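Long-range contact in ferric iron-binding protein HitA (Pseudomonas aeruginosa PAO1, PDB 6IWF), which probably binds ferric iron in the periplasm for uptake into the cell and is involved in gallium internalization: residues A[4-9]-A[53-58]. Numbering follows the deposited sequence.
Sequences TLTLYN and PADVLY
L7, Y8 and N9 pair in parallel with V56, L57 and Y58, the strand axes 4.8 Å apart at closest approach and 23° from parallel, with Y8 N donating to V56 O and Y8 O accepting from Y58 N. At the entry to the pairing, T6 O takes two backbone donors. D55 N lies 2.9 Å from T6 O, and V56 N lies 3.3 Å from T6 O. D55 completes the backbone pairing with its side chain: CG lies beside its own backbone N (chi1 -64°), and OD2 uses its anti lone pair to accept from T6 N at 2.8 Å. Its other oxygen, OD1, bonds S235, so both oxygens of this buried carboxylate have a partner. The A54 methyl makes a CH-pi contact, small enough to lie over the centre of the Y8 ring, with CB 3.5 Å from the centroid. P53 CG and CD lie by Y8 OH, which hydrogen-bonds E48 of helix 38-48, packed on this side of the sheet. In this periplasmic binding protein fold, strand 30-35 pairs on the other side of 4-9, and a right-handed beta-alpha-beta crossover through helix 38-48 carries the chain over 4-9 to 56-59. Apolar L7 and V56 suit the buried opposite face: L7 CD1 reaches V56 CG1 (3.7 Å) and Y58 CB, while V56 and Y58 also meet helix 238-248. N9 and Y58 extend side by side, amide and ring planes 25° apart, N9 OD1 3.6 Å from Y58 CD2. The N9 amide suits its place because ND2 can bond the carbonyl of H12, which with nearby E60 binds iron in the metal-loaded protein.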
ATOM      1  N   THR A   4      -8.641  -0.150 -26.968  1.00 19.36           N
ATOM      2  CA  THR A   4      -8.735  -0.858 -25.699  1.00 19.32           C
ATOM      3  C   THR A   4      -7.428  -0.643 -24.943  1.00 17.89           C
ATOM      4  O   THR A   4      -6.360  -1.025 -25.432  1.00 20.41           O
ATOM      5  CB  THR A   4      -9.000  -2.348 -25.929  1.00 22.27           C
ATOM      6  OG1 THR A   4     -10.305  -2.514 -26.499  1.00 22.42           O
ATOM      7  CG2 THR A   4      -8.915  -3.129 -24.614  1.00 25.01           C
ATOM      8  N   LEU A   5      -7.507   0.016 -23.786  1.00 18.00           N
ATOM      9  CA  LEU A   5      -6.353   0.134 -22.899  1.00 14.07           C
ATOM     10  C   LEU A   5      -6.182  -1.159 -22.111  1.00 15.90           C
ATOM     11  O   LEU A   5      -7.163  -1.804 -21.732  1.00 17.84           O
ATOM     12  CB  LEU A   5      -6.527   1.301 -21.925  1.00 15.73           C
ATOM     13  CG  LEU A   5      -6.418   2.736 -22.440  1.00 17.62           C
ATOM     14  CD1 LEU A   5      -6.570   3.749 -21.298  1.00 13.50           C
ATOM     15  CD2 LEU A   5      -5.101   2.952 -23.173  1.00 17.27           C
ATOM     16  N   THR A   6      -4.931  -1.535 -21.867  1.00 14.85           N
ATOM     17  CA  THR A   6      -4.608  -2.667 -21.006  1.00 12.92           C
ATOM     18  C   THR A   6      -4.093  -2.118 -19.681  1.00 12.13           C
ATOM     19  O   THR A   6      -3.128  -1.348 -19.668  1.00 11.42           O
ATOM     20  CB  THR A   6      -3.570  -3.584 -21.650  1.00 15.64           C
ATOM     21  OG1 THR A   6      -4.066  -4.074 -22.908  1.00 20.83           O
ATOM     22  CG2 THR A   6      -3.275  -4.767 -20.737  1.00 18.28           C
ATOM     23  N   LEU A   7      -4.769  -2.473 -18.587  1.00 11.06           N
ATOM     24  CA  LEU A   7      -4.391  -2.074 -17.240  1.00 12.20           C
ATOM     25  C   LEU A   7      -3.777  -3.275 -16.539  1.00 11.10           C
ATOM     26  O   LEU A   7      -4.445  -4.297 -16.366  1.00 12.21           O
ATOM     27  CB  LEU A   7      -5.599  -1.568 -16.449  1.00 11.20           C
ATOM     28  CG  LEU A   7      -5.362  -1.299 -14.956  1.00 11.18           C
ATOM     29  CD1 LEU A   7      -4.356  -0.151 -14.812  1.00 10.84           C
ATOM     30  CD2 LEU A   7      -6.675  -0.984 -14.220  1.00  9.93           C
ATOM     31  N   TYR A   8      -2.515  -3.150 -16.141  1.00 10.60           N
ATOM     32  CA  TYR A   8      -1.879  -4.118 -15.250  1.00 11.52           C
ATOM     33  C   TYR A   8      -2.204  -3.690 -13.826  1.00 10.22           C
ATOM     34  O   TYR A   8      -1.710  -2.657 -13.362  1.00 10.18           O
ATOM     35  CB  TYR A   8      -0.366  -4.163 -15.477  1.00 10.12           C
ATOM     36  CG  TYR A   8       0.074  -5.044 -16.634  1.00 10.96           C
ATOM     37  CD1 TYR A   8      -0.798  -5.350 -17.676  1.00 13.42           C
ATOM     38  CD2 TYR A   8       1.361  -5.564 -16.683  1.00 16.06           C
ATOM     39  CE1 TYR A   8      -0.396  -6.147 -18.732  1.00 13.44           C
ATOM     40  CE2 TYR A   8       1.770  -6.368 -17.744  1.00 15.26           C
ATOM     41  CZ  TYR A   8       0.887  -6.647 -18.762  1.00 19.67           C
ATOM     42  OH  TYR A   8       1.278  -7.438 -19.816  1.00 23.13           O
ATOM     43  N   ASN A   9      -3.038  -4.477 -13.125  1.00  8.95           N
ATOM     44  CA  ASN A   9      -3.580  -4.063 -11.832  1.00  9.99           C
ATOM     45  C   ASN A   9      -2.993  -4.911 -10.711  1.00 11.54           C
ATOM     46  O   ASN A   9      -3.406  -6.060 -10.504  1.00 11.63           O
ATOM     47  CB  ASN A   9      -5.107  -4.141 -11.792  1.00 11.58           C
ATOM     48  CG  ASN A   9      -5.645  -3.769 -10.427  1.00 13.44           C
ATOM     49  OD1 ASN A   9      -5.070  -2.920  -9.750  1.00 13.28           O
ATOM     50  ND2 ASN A   9      -6.724  -4.432  -9.991  1.00 12.76           N
ATOM     51  N   PRO A  53       1.938  -5.471 -23.732  1.00 20.50           N
ATOM     52  CA  PRO A  53       0.682  -4.798 -24.064  1.00 21.16           C
ATOM     53  C   PRO A  53       0.239  -3.785 -23.019  1.00 18.05           C
ATOM     54  O   PRO A  53      -0.738  -3.061 -23.264  1.00 14.96           O
ATOM     55  CB  PRO A  53      -0.309  -5.962 -24.157  1.00 27.53           C
ATOM     56  CG  PRO A  53       0.212  -6.944 -23.142  1.00 23.63           C
ATOM     57  CD  PRO A  53       1.719  -6.824 -23.185  1.00 22.58           C
ATOM     58  N   ALA A  54       0.943  -3.689 -21.888  1.00 17.02           N
ATOM     59  CA  ALA A  54       0.505  -2.825 -20.797  1.00 11.44           C
ATOM     60  C   ALA A  54       0.535  -1.361 -21.213  1.00  9.39           C
ATOM     61  O   ALA A  54       1.523  -0.874 -21.769  1.00 11.83           O
ATOM     62  CB  ALA A  54       1.391  -3.032 -19.568  1.00 11.69           C
ATOM     63  N   ASP A  55      -0.558  -0.655 -20.935  1.00 11.48           N
ATOM     64  CA  ASP A  55      -0.610   0.783 -21.141  1.00  9.03           C
ATOM     65  C   ASP A  55      -0.465   1.563 -19.842  1.00  6.48           C
ATOM     66  O   ASP A  55       0.191   2.610 -19.828  1.00  8.16           O
ATOM     67  CB  ASP A  55      -1.930   1.160 -21.820  1.00  9.60           C
ATOM     68  CG  ASP A  55      -2.048   0.569 -23.207  1.00 14.04           C
ATOM     69  OD1 ASP A  55      -1.191   0.906 -24.060  1.00 13.15           O
ATOM     70  OD2 ASP A  55      -2.970  -0.247 -23.431  1.00 12.31           O
ATOM     71  N   VAL A  56      -1.060   1.055 -18.765  1.00  8.20           N
ATOM     72  CA  VAL A  56      -1.066   1.678 -17.446  1.00  8.05           C
ATOM     73  C   VAL A  56      -0.772   0.590 -16.424  1.00 10.22           C
ATOM     74  O   VAL A  56      -1.278  -0.531 -16.539  1.00 10.56           O
ATOM     75  CB  VAL A  56      -2.419   2.368 -17.147  1.00  8.05           C
ATOM     76  CG1 VAL A  56      -2.481   2.876 -15.707  1.00  9.64           C
ATOM     77  CG2 VAL A  56      -2.663   3.519 -18.126  1.00  8.46           C
ATOM     78  N   LEU A  57       0.072   0.913 -15.445  1.00  5.49           N
ATOM     79  CA  LEU A  57       0.339   0.039 -14.312  1.00  7.90           C
ATOM     80  C   LEU A  57      -0.202   0.687 -13.047  1.00  6.34           C
ATOM     81  O   LEU A  57       0.022   1.876 -12.813  1.00  7.99           O
ATOM     82  CB  LEU A  57       1.834  -0.226 -14.165  1.00  7.05           C
ATOM     83  CG  LEU A  57       2.280  -0.997 -12.913  1.00  8.59           C
ATOM     84  CD1 LEU A  57       1.778  -2.428 -12.917  1.00 11.90           C
ATOM     85  CD2 LEU A  57       3.798  -0.947 -12.787  1.00  9.63           C
ATOM     86  N   TYR A  58      -0.899  -0.097 -12.231  1.00  7.73           N
ATOM     87  CA  TYR A  58      -1.511   0.378 -10.995  1.00  7.70           C
ATOM     88  C   TYR A  58      -1.057  -0.567  -9.898  1.00  7.29           C
ATOM     89  O   TYR A  58      -1.309  -1.772  -9.993  1.00 10.10           O
ATOM     90  CB  TYR A  58      -3.037   0.371 -11.144  1.00  8.30           C
ATOM     91  CG  TYR A  58      -3.868   0.947 -10.013  1.00  8.95           C
ATOM     92  CD1 TYR A  58      -3.324   1.766  -9.030  1.00  7.49           C
ATOM     93  CD2 TYR A  58      -5.224   0.665  -9.951  1.00  9.48           C
ATOM     94  CE1 TYR A  58      -4.139   2.294  -8.010  1.00 12.61           C
ATOM     95  CE2 TYR A  58      -6.028   1.174  -8.952  1.00  9.34           C
ATOM     96  CZ  TYR A  58      -5.491   1.977  -7.993  1.00 10.66           C
ATOM     97  OH  TYR A  58      -6.331   2.465  -7.019  1.00 14.36           O
TER